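Local coordinates for DNA repair protein MmcB-related protein (Silicibacter pomeroyi, PDB 3DNX) that is of unknown function but resembles the DNA repair protein MmcB and the PDDEXK nucleases, and may take part in DNA repair, at residues 21-26 with 106-111; 28-33 with 46-51; 54-59 with 77-82; 81-86 with 113-118. One frame throughout, in Å; residues are numbered along the deposited sequence.

Interaction 1: residues 21-26 with 106-111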
loop_
_atom_site.group_PDB
_atom_site.type_symbol
_atom_site.label_atom_id
_atom_site.label_comp_id
_atom_site.label_asym_id
_atom_site.label_seq_id
_atom_site.Cartn_x
_atom_site.Cartn_y
_atom_site.Cartn_z
ATOM N N ALA A 21 6.091 9.288 10.160
ATOM C CA ALA A 21 5.486 7.988 9.859
ATOM C C ALA A 21 5.178 7.173 11.147
ATOM O O ALA A 21 4.109 6.542 11.237
ATOM C CB ALA A 21 6.351 7.204 8.919
ATOM N N ARG A 22 6.108 7.183 12.091
ATOM C CA ARG A 22 5.894 6.501 13.413
ATOM C C ARG A 22 4.684 7.071 14.060
ATOM O O ARG A 22 3.825 6.330 14.543
ATOM C CB ARG A 22 7.094 6.653 14.326
ATOM C CG ARG A 22 8.266 5.866 13.917
ATOM C CD ARG A 22 9.494 6.168 14.762
ATOM N NE ARG A 22 10.519 5.156 14.553
ATOM C CZ ARG A 22 11.374 4.739 15.485
ATOM N NH1 ARG A 22 11.420 5.285 16.699
ATOM N NH2 ARG A 22 12.239 3.800 15.188
ATOM N N HIS A 23 4.584 8.421 14.085
ATOM C CA HIS A 23 3.507 9.080 14.811
ATOM C C HIS A 23 2.152 8.892 14.148
ATOM O O HIS A 23 1.145 8.624 14.829
ATOM C CB HIS A 23 3.820 10.595 14.994
ATOM C CG HIS A 23 2.843 11.300 15.885
ATOM N ND1 HIS A 23 2.652 10.938 17.200
ATOM C CD2 HIS A 23 1.936 12.278 15.627
ATOM C CE1 HIS A 23 1.725 11.704 17.730
ATOM N NE2 HIS A 23 1.269 12.519 16.798
ATOM N N LEU A 24 2.105 8.991 12.814
ATOM C CA LEU A 24 0.881 8.699 12.063
ATOM C C LEU A 24 0.391 7.275 12.384
ATOM O O LEU A 24 -0.769 7.063 12.683
ATOM C CB LEU A 24 1.096 8.803 10.549
ATOM C CG LEU A 24 1.215 10.234 10.026
ATOM C CD1 LEU A 24 1.618 10.183 8.537
ATOM C CD2 LEU A 24 -0.083 10.979 10.199
ATOM N N ARG A 25 1.305 6.337 12.391
ATOM C CA ARG A 25 0.935 4.923 12.583
ATOM C C ARG A 25 0.381 4.686 14.013
ATOM O O ARG A 25 -0.598 3.933 14.210
ATOM C CB ARG A 25 2.102 4.007 12.226
ATOM C CG ARG A 25 1.827 2.505 12.403
ATOM C CD ARG A 25 3.060 1.661 12.223
ATOM N NE ARG A 25 2.640 0.297 12.448
ATOM C CZ ARG A 25 2.921 -0.752 11.681
ATOM N NH1 ARG A 25 3.722 -0.650 10.619
ATOM N NH2 ARG A 25 2.394 -1.929 12.013
ATOM N N ALA A 26 0.997 5.322 14.979
ATOM C CA ALA A 26 0.523 5.294 16.397
ATOM C C ALA A 26 -0.926 5.771 16.537
ATOM O O ALA A 26 -1.675 5.355 17.450
ATOM C CB ALA A 26 1.434 6.131 17.252
ATOM N N ALA A 106 13.966 11.864 14.085
ATOM C CA ALA A 106 13.997 10.533 13.484
ATOM C C ALA A 106 13.181 9.538 14.271
ATOM O O ALA A 106 12.905 8.488 13.743
ATOM C CB ALA A 106 15.446 10.006 13.315
ATOM N N TYR A 107 12.767 9.866 15.503
ATOM C CA TYR A 107 12.228 8.865 16.382
ATOM C C TYR A 107 10.758 9.011 16.719
ATOM O O TYR A 107 10.139 8.054 17.204
ATOM C CB TYR A 107 13.013 8.870 17.680
ATOM C CG TYR A 107 14.493 8.744 17.411
ATOM C CD1 TYR A 107 15.016 7.539 17.005
ATOM C CD2 TYR A 107 15.340 9.854 17.478
ATOM C CE1 TYR A 107 16.375 7.384 16.758
ATOM C CE2 TYR A 107 16.700 9.725 17.207
ATOM C CZ TYR A 107 17.207 8.480 16.853
ATOM O OH TYR A 107 18.538 8.293 16.570
ATOM N N ASP A 108 10.212 10.190 16.483
ATOM C CA ASP A 108 8.814 10.490 16.841
ATOM C C ASP A 108 8.416 11.845 16.287
ATOM O O ASP A 108 9.222 12.524 15.660
ATOM C CB ASP A 108 8.642 10.464 18.341
ATOM C CG ASP A 108 7.192 10.140 18.797
ATOM O OD1 ASP A 108 6.228 10.056 17.995
ATOM O OD2 ASP A 108 7.055 9.977 20.002
ATOM N N ALA A 109 7.156 12.223 16.493
ATOM C CA ALA A 109 6.641 13.506 16.095
ATOM C C ALA A 109 5.417 13.874 16.916
ATOM O O ALA A 109 4.812 13.028 17.581
ATOM C CB ALA A 109 6.312 13.532 14.613
ATOM N N GLU A 110 5.072 15.162 16.937
ATOM C CA GLU A 110 3.806 15.602 17.555
ATOM C C GLU A 110 3.154 16.688 16.729
ATOM O O GLU A 110 3.822 17.539 16.187
ATOM C CB GLU A 110 4.018 16.077 18.995
ATOM C CG GLU A 110 4.967 17.265 19.132
ATOM C CD GLU A 110 5.277 17.672 20.569
ATOM O OE1 GLU A 110 4.796 17.038 21.519
ATOM O OE2 GLU A 110 6.050 18.653 20.756
ATOM N N ILE A 111 1.847 16.694 16.647
ATOM C CA ILE A 111 1.138 17.758 15.946
ATOM C C ILE A 111 1.002 18.882 16.991
ATOM O O ILE A 111 0.495 18.656 18.092
ATOM C CB ILE A 111 -0.242 17.321 15.502
ATOM C CG1 ILE A 111 -0.152 16.138 14.513
ATOM C CG2 ILE A 111 -1.030 18.511 14.928
ATOM C CD1 ILE A 111 -1.470 15.609 14.106
HETATM O O HOH W 1 3.903 8.845 18.374
#
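R22 and H23, on neighbouring positions of helix 12-26, meet the chain at the sheet edge: R22 reaches the loop before strand 109-113, H23 the strand itself. The direct hydrogen bond is made by R22: its NH1 donates to Y107 O (3.1 Å, N-H...O 158°), the acceptor at the guanidinium edge, tilted a little out of its plane. An extended chain from CG to NE brings the group this far, and R22 CD passes Y107 O at 3.2 Å. The charge is shared with the second subunit, where D145 forms a salt bridge to R22 NE.

A water supplies the second polar link. Lying in the plane of the H23 ring at its edge, it is 2.7 Å from ND1 and donates to D108 OD1 at 2.6 Å. The same OD1 accepts from A109 N, met from above the carboxylate plane, so this one oxygen is held by two donors.

Packing centres on H23. With CG anti to the backbone N (chi1 -172°), the ring has one face against the A109 backbone, O standing 3.0 Å above the ring plane without a hydrogen bond. H23 CB meets A109 CB at 3.9 Å.

The axes of 21-26 and 109-111 make an angle of 61°. A109 also packs on L102 and A104 of strand 100-104, while L24 turns to W55 and I57 of strand 54-59, so the helix lies across one face of the mixed sheet.

Interaction 2: residues 28-33 with 46-51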
loop_
_atom_site.group_PDB
_atom_site.type_symbol
_atom_site.label_atom_id
_atom_site.label_comp_id
_atom_site.label_asym_id
_atom_site.label_seq_id
_atom_site.Cartn_x
_atom_site.Cartn_y
_atom_site.Cartn_z
ATOM N N GLY A 28 -3.353 5.401 13.973
ATOM C CA GLY A 28 -4.206 4.711 13.001
ATOM C C GLY A 28 -4.142 5.153 11.544
ATOM O O GLY A 28 -4.904 4.654 10.702
ATOM N N PHE A 29 -3.216 6.069 11.244
ATOM C CA PHE A 29 -2.892 6.445 9.890
ATOM C C PHE A 29 -1.799 5.516 9.334
ATOM O O PHE A 29 -1.143 4.759 10.072
ATOM C CB PHE A 29 -2.448 7.910 9.824
ATOM C CG PHE A 29 -3.588 8.893 9.720
ATOM C CD1 PHE A 29 -4.524 9.006 10.759
ATOM C CD2 PHE A 29 -3.677 9.761 8.637
ATOM C CE1 PHE A 29 -5.552 9.914 10.685
ATOM C CE2 PHE A 29 -4.721 10.643 8.538
ATOM C CZ PHE A 29 -5.658 10.751 9.570
ATOM N N VAL A 30 -1.674 5.500 8.013
ATOM C CA VAL A 30 -0.529 4.886 7.356
ATOM C C VAL A 30 0.077 5.942 6.438
ATOM O O VAL A 30 -0.540 6.980 6.193
ATOM C CB VAL A 30 -0.927 3.639 6.533
ATOM C CG1 VAL A 30 -1.382 2.481 7.506
ATOM C CG2 VAL A 30 -2.044 3.960 5.539
ATOM N N SER A 31 1.236 5.663 5.895
ATOM C CA SER A 31 1.947 6.690 5.131
ATOM C C SER A 31 2.847 6.065 4.088
ATOM O O SER A 31 3.206 4.884 4.170
ATOM C CB SER A 31 2.732 7.598 6.040
ATOM O OG SER A 31 3.756 6.870 6.728
ATOM N N VAL A 32 3.186 6.884 3.091
ATOM C CA VAL A 32 4.264 6.596 2.179
ATOM C C VAL A 32 5.125 7.846 2.024
ATOM O O VAL A 32 4.706 8.974 2.334
ATOM C CB VAL A 32 3.819 6.102 0.763
ATOM C CG1 VAL A 32 3.065 4.740 0.872
ATOM C CG2 VAL A 32 3.025 7.116 -0.011
ATOM N N GLU A 33 6.319 7.632 1.517
ATOM C CA GLU A 33 7.213 8.716 1.242
ATOM C C GLU A 33 7.393 8.994 -0.252
ATOM O O GLU A 33 7.264 8.107 -1.115
ATOM C CB GLU A 33 8.580 8.427 1.869
ATOM C CG GLU A 33 8.661 8.599 3.347
ATOM C CD GLU A 33 10.126 8.533 3.857
ATOM O OE1 GLU A 33 11.032 9.252 3.304
ATOM O OE2 GLU A 33 10.373 7.790 4.829
HETATM N N MSE A 46 2.894 11.315 2.352
HETATM C CA MSE A 46 1.440 11.274 2.270
HETATM C C MSE A 46 0.904 10.379 3.358
HETATM O O MSE A 46 1.383 9.249 3.496
HETATM C CB MSE A 46 0.955 10.809 0.896
HETATM C CG MSE A 46 -0.619 10.810 0.817
HETATM SE SE MSE A 46 -1.433 10.302 -0.818
HETATM C CE MSE A 46 -3.022 9.305 -0.144
ATOM N N GLY A 47 -0.075 10.887 4.122
ATOM C CA GLY A 47 -0.756 10.092 5.146
ATOM C C GLY A 47 -2.153 9.737 4.708
ATOM O O GLY A 47 -2.842 10.567 4.082
ATOM N N LEU A 48 -2.572 8.491 5.009
ATOM C CA LEU A 48 -3.888 8.008 4.712
ATOM C C LEU A 48 -4.574 7.528 5.993
ATOM O O LEU A 48 -4.064 6.630 6.708
ATOM C CB LEU A 48 -3.833 6.879 3.685
ATOM C CG LEU A 48 -5.136 6.182 3.341
ATOM C CD1 LEU A 48 -6.132 7.163 2.689
ATOM C CD2 LEU A 48 -4.884 4.918 2.444
ATOM N N GLY A 49 -5.705 8.157 6.267
ATOM C CA GLY A 49 -6.507 7.917 7.475
ATOM C C GLY A 49 -7.436 6.740 7.309
ATOM O O GLY A 49 -7.664 6.254 6.172
ATOM N N PRO A 50 -7.940 6.210 8.437
ATOM C CA PRO A 50 -8.749 4.972 8.332
ATOM C C PRO A 50 -10.081 5.149 7.572
ATOM O O PRO A 50 -10.684 4.148 7.146
ATOM C CB PRO A 50 -9.003 4.568 9.804
ATOM C CG PRO A 50 -8.728 5.792 10.599
ATOM C CD PRO A 50 -7.737 6.642 9.823
ATOM N N LYS A 51 -10.520 6.390 7.394
ATOM C CA LYS A 51 -11.741 6.685 6.644
ATOM C C LYS A 51 -11.403 7.330 5.305
ATOM O O LYS A 51 -12.279 7.874 4.645
ATOM C CB LYS A 51 -12.648 7.614 7.461
ATOM C CG LYS A 51 -13.154 7.002 8.792
ATOM C CD LYS A 51 -14.085 7.969 9.570
ATOM C CE LYS A 51 -13.425 8.537 10.840
ATOM N NZ LYS A 51 -12.934 7.427 11.744
HETATM O O HOH W 2 -5.138 4.452 7.843
#
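V30 and L48 exchange two backbone hydrogen bonds, V30 N to L48 O at 2.9 Å and L48 N to V30 O at 2.8 Å. V32 and M46, here selenomethionine, repeat the exchange, V32 N to M46 O and M46 N to V32 O, both 3.0 Å. These are the hydrogen-bonded pairs of an antiparallel hairpin; S31 and G47 between them form a non-hydrogen-bonded pair. Beyond the paired residues a water donates to both G28 O and L48 O, bridging the strands where they part.

V30 CG2 lies 3.9 Å from L48 CB. On the other face S31 meets A21 and L24 of helix 12-26. F29 has CG anti to its carbonyl carbon (chi1 -85°), which lays the ring flat over G49, whose CA sits 3.5 Å from the centroid and 12° off the normal, a CH-pi contact. A side chain on G49 would run into F29 CZ. P50 CD meets F29 CE1 at 4.0 Å, the two side chains crossing at about a right angle.

Because the paired N-H and C=O groups satisfy each other, the apolar face can be buried: V30, V32 and M46 pack on F132 of helix 122-144, V30 and L48 on A137 and A133 of the second subunit.

Interaction 3: residues 54-59 with 77-82. With NA (sodium ion), chain C.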
loop_
_atom_site.group_PDB
_atom_site.type_symbol
_atom_site.label_atom_id
_atom_site.label_comp_id
_atom_site.label_asym_id
_atom_site.label_seq_id
_atom_site.Cartn_x
_atom_site.Cartn_y
_atom_site.Cartn_z
ATOM N N ILE A 54 -6.826 12.267 3.490
ATOM C CA ILE A 54 -5.506 12.392 2.857
ATOM C C ILE A 54 -4.803 13.628 3.444
ATOM O O ILE A 54 -5.337 14.743 3.420
ATOM C CB ILE A 54 -5.604 12.470 1.296
ATOM C CG1 ILE A 54 -6.137 11.145 0.734
ATOM C CG2 ILE A 54 -4.220 12.734 0.641
ATOM C CD1 ILE A 54 -6.845 11.312 -0.581
ATOM N N TRP A 55 -3.601 13.389 3.992
ATOM C CA TRP A 55 -2.733 14.409 4.549
ATOM C C TRP A 55 -1.443 14.474 3.766
ATOM O O TRP A 55 -0.883 13.454 3.388
ATOM C CB TRP A 55 -2.381 14.052 5.985
ATOM C CG TRP A 55 -3.496 14.187 6.966
ATOM C CD1 TRP A 55 -4.822 14.362 6.711
ATOM C CD2 TRP A 55 -3.369 14.110 8.387
ATOM N NE1 TRP A 55 -5.538 14.378 7.890
ATOM C CE2 TRP A 55 -4.661 14.235 8.933
ATOM C CE3 TRP A 55 -2.301 13.915 9.236
ATOM C CZ2 TRP A 55 -4.904 14.208 10.302
ATOM C CZ3 TRP A 55 -2.548 13.900 10.620
ATOM C CH2 TRP A 55 -3.841 14.045 11.116
ATOM N N VAL A 56 -0.996 15.678 3.480
ATOM C CA VAL A 56 0.306 15.903 2.904
ATOM C C VAL A 56 1.138 16.560 4.000
ATOM O O VAL A 56 0.709 17.553 4.645
ATOM C CB VAL A 56 0.221 16.799 1.662
ATOM C CG1 VAL A 56 1.588 17.484 1.365
ATOM C CG2 VAL A 56 -0.336 15.985 0.478
ATOM N N ILE A 57 2.328 16.004 4.210
ATOM C CA ILE A 57 3.279 16.555 5.162
ATOM C C ILE A 57 4.593 16.813 4.446
ATOM O O ILE A 57 5.234 15.889 3.926
ATOM C CB ILE A 57 3.516 15.625 6.379
ATOM C CG1 ILE A 57 2.200 15.355 7.089
ATOM C CG2 ILE A 57 4.523 16.222 7.386
ATOM C CD1 ILE A 57 1.744 13.954 6.903
ATOM N N GLU A 58 4.983 18.090 4.423
ATOM C CA GLU A 58 6.246 18.498 3.893
ATOM C C GLU A 58 7.251 18.649 5.026
ATOM O O GLU A 58 7.065 19.509 5.930
ATOM C CB GLU A 58 6.095 19.826 3.127
ATOM C CG GLU A 58 5.412 19.704 1.811
ATOM C CD GLU A 58 6.226 18.909 0.817
ATOM O OE1 GLU A 58 7.186 19.474 0.253
ATOM O OE2 GLU A 58 5.905 17.725 0.598
ATOM N N CYS A 59 8.337 17.907 4.904
ATOM C CA CYS A 59 9.368 17.793 5.907
ATOM C C CYS A 59 10.510 18.713 5.544
ATOM O O CYS A 59 11.293 18.418 4.668
ATOM C CB CYS A 59 9.840 16.340 6.034
ATOM S SG CYS A 59 8.508 15.210 6.499
ATOM N N GLU A 77 -4.619 21.364 -3.155
ATOM C CA GLU A 77 -5.647 20.704 -3.919
ATOM C C GLU A 77 -5.495 19.184 -3.962
ATOM O O GLU A 77 -6.349 18.494 -4.510
ATOM C CB GLU A 77 -5.698 21.270 -5.352
ATOM C CG GLU A 77 -4.448 21.052 -6.232
ATOM C CD GLU A 77 -4.759 21.289 -7.702
ATOM O OE1 GLU A 77 -5.936 21.079 -8.089
ATOM O OE2 GLU A 77 -3.847 21.677 -8.470
ATOM N N TRP A 78 -4.412 18.662 -3.399
ATOM C CA TRP A 78 -4.150 17.225 -3.426
ATOM C C TRP A 78 -4.290 16.565 -2.064
ATOM O O TRP A 78 -3.835 15.435 -1.906
ATOM C CB TRP A 78 -2.751 16.969 -3.983
ATOM C CG TRP A 78 -2.614 17.471 -5.363
ATOM C CD1 TRP A 78 -1.907 18.559 -5.769
ATOM C CD2 TRP A 78 -3.245 16.935 -6.539
ATOM N NE1 TRP A 78 -2.045 18.731 -7.134
ATOM C CE2 TRP A 78 -2.861 17.749 -7.627
ATOM C CE3 TRP A 78 -4.100 15.845 -6.775
ATOM C CZ2 TRP A 78 -3.281 17.502 -8.921
ATOM C CZ3 TRP A 78 -4.511 15.595 -8.053
ATOM C CH2 TRP A 78 -4.111 16.427 -9.121
ATOM N N CYS A 79 -4.902 17.265 -1.097
ATOM C CA CYS A 79 -5.067 16.738 0.256
ATOM C C CYS A 79 -6.270 17.329 0.980
ATOM O O CYS A 79 -6.840 18.311 0.547
ATOM C CB CYS A 79 -3.791 16.958 1.085
ATOM S SG CYS A 79 -3.303 18.671 1.360
ATOM N N ASP A 80 -6.703 16.649 2.033
ATOM C CA ASP A 80 -7.701 17.168 2.941
ATOM C C ASP A 80 -7.045 18.119 3.942
ATOM O O ASP A 80 -7.636 19.129 4.279
ATOM C CB ASP A 80 -8.386 16.044 3.703
ATOM C CG ASP A 80 -9.122 15.106 2.810
ATOM O OD1 ASP A 80 -9.933 15.561 1.965
ATOM O OD2 ASP A 80 -8.924 13.911 2.968
ATOM N N ARG A 81 -5.830 17.793 4.393
ATOM C CA ARG A 81 -5.080 18.602 5.352
ATOM C C ARG A 81 -3.611 18.634 4.935
ATOM O O ARG A 81 -3.063 17.629 4.522
ATOM C CB ARG A 81 -5.198 18.047 6.763
ATOM C CG ARG A 81 -6.619 18.017 7.306
ATOM C CD ARG A 81 -6.623 17.729 8.783
ATOM N NE ARG A 81 -7.908 17.233 9.256
ATOM C CZ ARG A 81 -8.757 17.886 10.045
ATOM N NH1 ARG A 81 -9.893 17.308 10.398
ATOM N NH2 ARG A 81 -8.481 19.074 10.521
ATOM N N TYR A 82 -3.031 19.817 4.998
ATOM C CA TYR A 82 -1.624 20.101 4.680
ATOM C C TYR A 82 -0.853 20.565 5.914
ATOM O O TYR A 82 -1.295 21.484 6.662
ATOM C CB TYR A 82 -1.538 21.198 3.605
ATOM C CG TYR A 82 -0.126 21.565 3.297
ATOM C CD1 TYR A 82 0.608 20.835 2.391
ATOM C CD2 TYR A 82 0.485 22.664 3.922
ATOM C CE1 TYR A 82 1.934 21.148 2.120
ATOM C CE2 TYR A 82 1.805 22.974 3.676
ATOM C CZ TYR A 82 2.508 22.229 2.739
ATOM O OH TYR A 82 3.812 22.526 2.457
HETATM NA NA NA C . 12.735 18.262 2.609
HETATM O O HOH W 3 -8.686 14.685 8.217
HETATM O O HOH W 4 12.495 16.042 2.664
HETATM O O HOH W 5 14.019 18.706 0.723
HETATM O O HOH W 6 10.848 18.877 1.383
#
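W55 and R81 run side by side on adjacent parallel strands of a beta-alpha-beta unit, strand 54-59, helix 63-68 and strand 81-86. R81 CB stands over the five-membered ring of the indole, 4.0 Å from its centroid, and R81 CD continues to within 3.6 Å of W55 NE1. The guanidinium is turned 72° from the ring plane, and a water at the edge of both groups accepts from W55 NE1 and R81 NE. Beyond the water, the guanidinium bonds A115 O and pairs with E117.

On the opposite face V56 CG1, anti to the backbone N (chi1 158°), points at Y82 and meets CD1 at 3.6 Å, while CG2 packs on C79 CB. E58 crosses the far end of the Y82 ring, its CG 3.3 Å from OH; this buried hydroxyl has no polar partner in the model. The E58 carboxylate turns to the backbone N of D44.

At the strand starts, D80 bends back and OD2 takes the I54 N-H on its anti side (2.7 Å, 167°). I54 O in turn accepts from both D80 N and R81 N, and V56 N donates to R81 O. D80 OD2 also forms a salt bridge with R125, and OD1 accepts from L120 N; an alanine here would probably leave I54 N, L120 N and the R125 charge without their partner and let the loop toward helix 122-144 shift.

At the far end of the strand C59 O binds a sodium ion at 2.5 Å, beside D65 and three waters.

Interaction 4: residues 81-86 with 113-118; sequences RYFWAV and RMAPEQ
R81, at the start of a central strand of the mixed sheet, reaches across to the loop that joins edge strand 109-113 to helix 122-144. Its NH2 donates to A115 O (2.8 Å, N-H...O 149°), the acceptor lying in the guanidinium plane and the N approaching nearly in line with the carbonyl. NH1 forms a salt bridge to E117 OE1 at 2.9 Å, although the carboxylate is turned 64° from the guanidinium; E117 CB lies over the centre of one guanidinium face. A leucine in place of R81 would probably leave the E117 carboxylate without this counter-charge and the A115 carbonyl without its donor, freeing the loop to move.

Next to this polar grip, A115 CB sits over the centre of the F83 ring, 3.9 Å from the centroid, in a CH-pi contact. The selenium of M114, a selenomethionine, comes to the ring edge instead, a Met-aromatic contact with SE 3.9 Å from F83 CZ; bends at chi2 and chi3 fold the chain round to it.

Farther out, W55 and L102 on the flanking strands pack against F83, and S99 O accepts from R113 NE at the upstream end of the loop. A water accepts from Y82 N and donates to P116 O at 2.6 Å.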
loop_
_atom_site.group_PDB
_atom_site.type_symbol
_atom_site.label_atom_id
_atom_site.label_comp_id
_atom_site.label_asym_id
_atom_site.label_seq_id
_atom_site.Cartn_x
_atom_site.Cartn_y
_atom_site.Cartn_z
ATOM N N ARG A 81 -5.830 17.793 4.393
ATOM C CA ARG A 81 -5.080 18.602 5.352
ATOM C C ARG A 81 -3.611 18.634 4.935
ATOM O O ARG A 81 -3.063 17.629 4.522
ATOM C CB ARG A 81 -5.198 18.047 6.763
ATOM C CG ARG A 81 -6.619 18.017 7.306
ATOM C CD ARG A 81 -6.623 17.729 8.783
ATOM N NE ARG A 81 -7.908 17.233 9.256
ATOM C CZ ARG A 81 -8.757 17.886 10.045
ATOM N NH1 ARG A 81 -9.893 17.308 10.398
ATOM N NH2 ARG A 81 -8.481 19.074 10.521
ATOM N N TYR A 82 -3.031 19.817 4.998
ATOM C CA TYR A 82 -1.624 20.101 4.680
ATOM C C TYR A 82 -0.853 20.565 5.914
ATOM O O TYR A 82 -1.295 21.484 6.662
ATOM C CB TYR A 82 -1.538 21.198 3.605
ATOM C CG TYR A 82 -0.126 21.565 3.297
ATOM C CD1 TYR A 82 0.608 20.835 2.391
ATOM C CD2 TYR A 82 0.485 22.664 3.922
ATOM C CE1 TYR A 82 1.934 21.148 2.120
ATOM C CE2 TYR A 82 1.805 22.974 3.676
ATOM C CZ TYR A 82 2.508 22.229 2.739
ATOM O OH TYR A 82 3.812 22.526 2.457
ATOM N N PHE A 83 0.295 19.916 6.147
ATOM C CA PHE A 83 1.160 20.147 7.314
ATOM C C PHE A 83 2.594 20.355 6.889
ATOM O O PHE A 83 3.070 19.759 5.886
ATOM C CB PHE A 83 1.248 18.961 8.273
ATOM C CG PHE A 83 -0.068 18.502 8.842
ATOM C CD1 PHE A 83 -0.411 18.757 10.152
ATOM C CD2 PHE A 83 -0.946 17.767 8.050
ATOM C CE1 PHE A 83 -1.622 18.299 10.676
ATOM C CE2 PHE A 83 -2.140 17.304 8.562
ATOM C CZ PHE A 83 -2.491 17.586 9.868
ATOM N N TRP A 84 3.282 21.180 7.687
ATOM C CA TRP A 84 4.737 21.197 7.732
ATOM C C TRP A 84 5.220 20.284 8.842
ATOM O O TRP A 84 4.519 20.108 9.823
ATOM C CB TRP A 84 5.261 22.597 7.969
ATOM C CG TRP A 84 4.778 23.602 6.989
ATOM C CD1 TRP A 84 3.710 24.414 7.136
ATOM C CD2 TRP A 84 5.352 23.905 5.707
ATOM N NE1 TRP A 84 3.578 25.224 6.023
ATOM C CE2 TRP A 84 4.564 24.899 5.127
ATOM C CE3 TRP A 84 6.458 23.415 4.997
ATOM C CZ2 TRP A 84 4.855 25.439 3.879
ATOM C CZ3 TRP A 84 6.733 23.934 3.755
ATOM C CH2 TRP A 84 5.939 24.920 3.205
ATOM N N ALA A 85 6.387 19.678 8.659
ATOM C CA ALA A 85 7.088 18.929 9.725
ATOM C C ALA A 85 8.533 19.458 9.766
ATOM O O ALA A 85 9.217 19.471 8.759
ATOM C CB ALA A 85 7.054 17.409 9.484
ATOM N N VAL A 86 8.946 19.926 10.938
ATOM C CA VAL A 86 10.261 20.513 11.178
ATOM C C VAL A 86 10.786 20.033 12.515
ATOM O O VAL A 86 10.019 19.519 13.360
ATOM C CB VAL A 86 10.198 22.061 11.164
ATOM C CG1 VAL A 86 9.669 22.570 9.804
ATOM C CG2 VAL A 86 9.362 22.627 12.328
ATOM N N ARG A 113 -0.049 22.026 15.823
ATOM C CA ARG A 113 -1.097 22.799 15.191
ATOM C C ARG A 113 -1.794 21.966 14.115
ATOM O O ARG A 113 -1.174 21.544 13.130
ATOM C CB ARG A 113 -0.478 24.072 14.579
ATOM C CG ARG A 113 -1.474 25.044 14.053
ATOM C CD ARG A 113 -0.796 26.381 13.803
ATOM N NE ARG A 113 -0.052 26.424 12.578
ATOM C CZ ARG A 113 1.145 27.006 12.417
ATOM N NH1 ARG A 113 1.713 27.006 11.218
ATOM N NH2 ARG A 113 1.766 27.603 13.426
HETATM N N MSE A 114 -3.091 21.728 14.311
HETATM C CA MSE A 114 -3.856 20.853 13.430
HETATM C C MSE A 114 -4.143 21.641 12.176
HETATM O O MSE A 114 -4.488 22.823 12.264
HETATM C CB MSE A 114 -5.135 20.392 14.146
HETATM C CG MSE A 114 -6.048 19.564 13.339
HETATM SE SE MSE A 114 -5.226 17.961 12.617
HETATM C CE MSE A 114 -4.782 16.999 14.241
ATOM N N ALA A 115 -3.960 21.032 11.005
ATOM C CA ALA A 115 -4.244 21.727 9.784
ATOM C C ALA A 115 -5.754 21.945 9.616
ATOM O O ALA A 115 -6.575 21.128 10.057
ATOM C CB ALA A 115 -3.647 20.989 8.633
ATOM N N PRO A 116 -6.148 23.063 8.979
ATOM C CA PRO A 116 -7.564 23.214 8.628
ATOM C C PRO A 116 -7.986 22.166 7.559
ATOM O O PRO A 116 -7.145 21.741 6.768
ATOM C CB PRO A 116 -7.639 24.638 8.072
ATOM C CG PRO A 116 -6.299 24.954 7.590
ATOM C CD PRO A 116 -5.340 24.210 8.518
ATOM N N GLU A 117 -9.256 21.749 7.574
ATOM C CA GLU A 117 -9.776 20.756 6.611
ATOM C C GLU A 117 -10.294 21.428 5.331
ATOM O O GLU A 117 -11.152 22.297 5.389
ATOM C CB GLU A 117 -10.877 19.877 7.236
ATOM C CG GLU A 117 -11.456 18.853 6.231
ATOM C CD GLU A 117 -11.522 17.427 6.758
ATOM O OE1 GLU A 117 -11.490 17.255 7.990
ATOM O OE2 GLU A 117 -11.609 16.472 5.944
ATOM N N GLN A 118 -9.730 21.023 4.195
ATOM C CA GLN A 118 -10.147 21.466 2.869
ATOM C C GLN A 118 -10.469 20.215 2.040
ATOM O O GLN A 118 -9.728 19.873 1.112
ATOM C CB GLN A 118 -9.023 22.293 2.204
ATOM C CG GLN A 118 -7.888 22.749 3.161
ATOM C CD GLN A 118 -7.405 24.164 2.891
ATOM O OE1 GLN A 118 -7.278 24.960 3.818
ATOM N NE2 GLN A 118 -7.143 24.484 1.625
HETATM O O HOH W 7 -5.027 22.135 5.278
#

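How the interactions relate
From the N terminus, helix 12-26 is followed, after a Schellman turn, by strand 30-35, and L24 O probably bonds F29 N where interaction 1 hands over to interaction 2. The hairpin of interaction 2 closes first; strand 54-59 follows, pairing through W55 O with G47 N. Interaction 3 then closes the beta-alpha-beta loop. Interaction 4 begins on the same strand, sharing R81 and Y82, and closes a loop through strand 100-104 and the sheet edge. Interaction 1 closes the long loop in which interactions 2 and 3 are nested, and crosses interaction 4. W55 is the meeting point, touching F29, L24, I111 and F83; the contacts tie the strands into one mixed sheet and hold helix 12-26 against it.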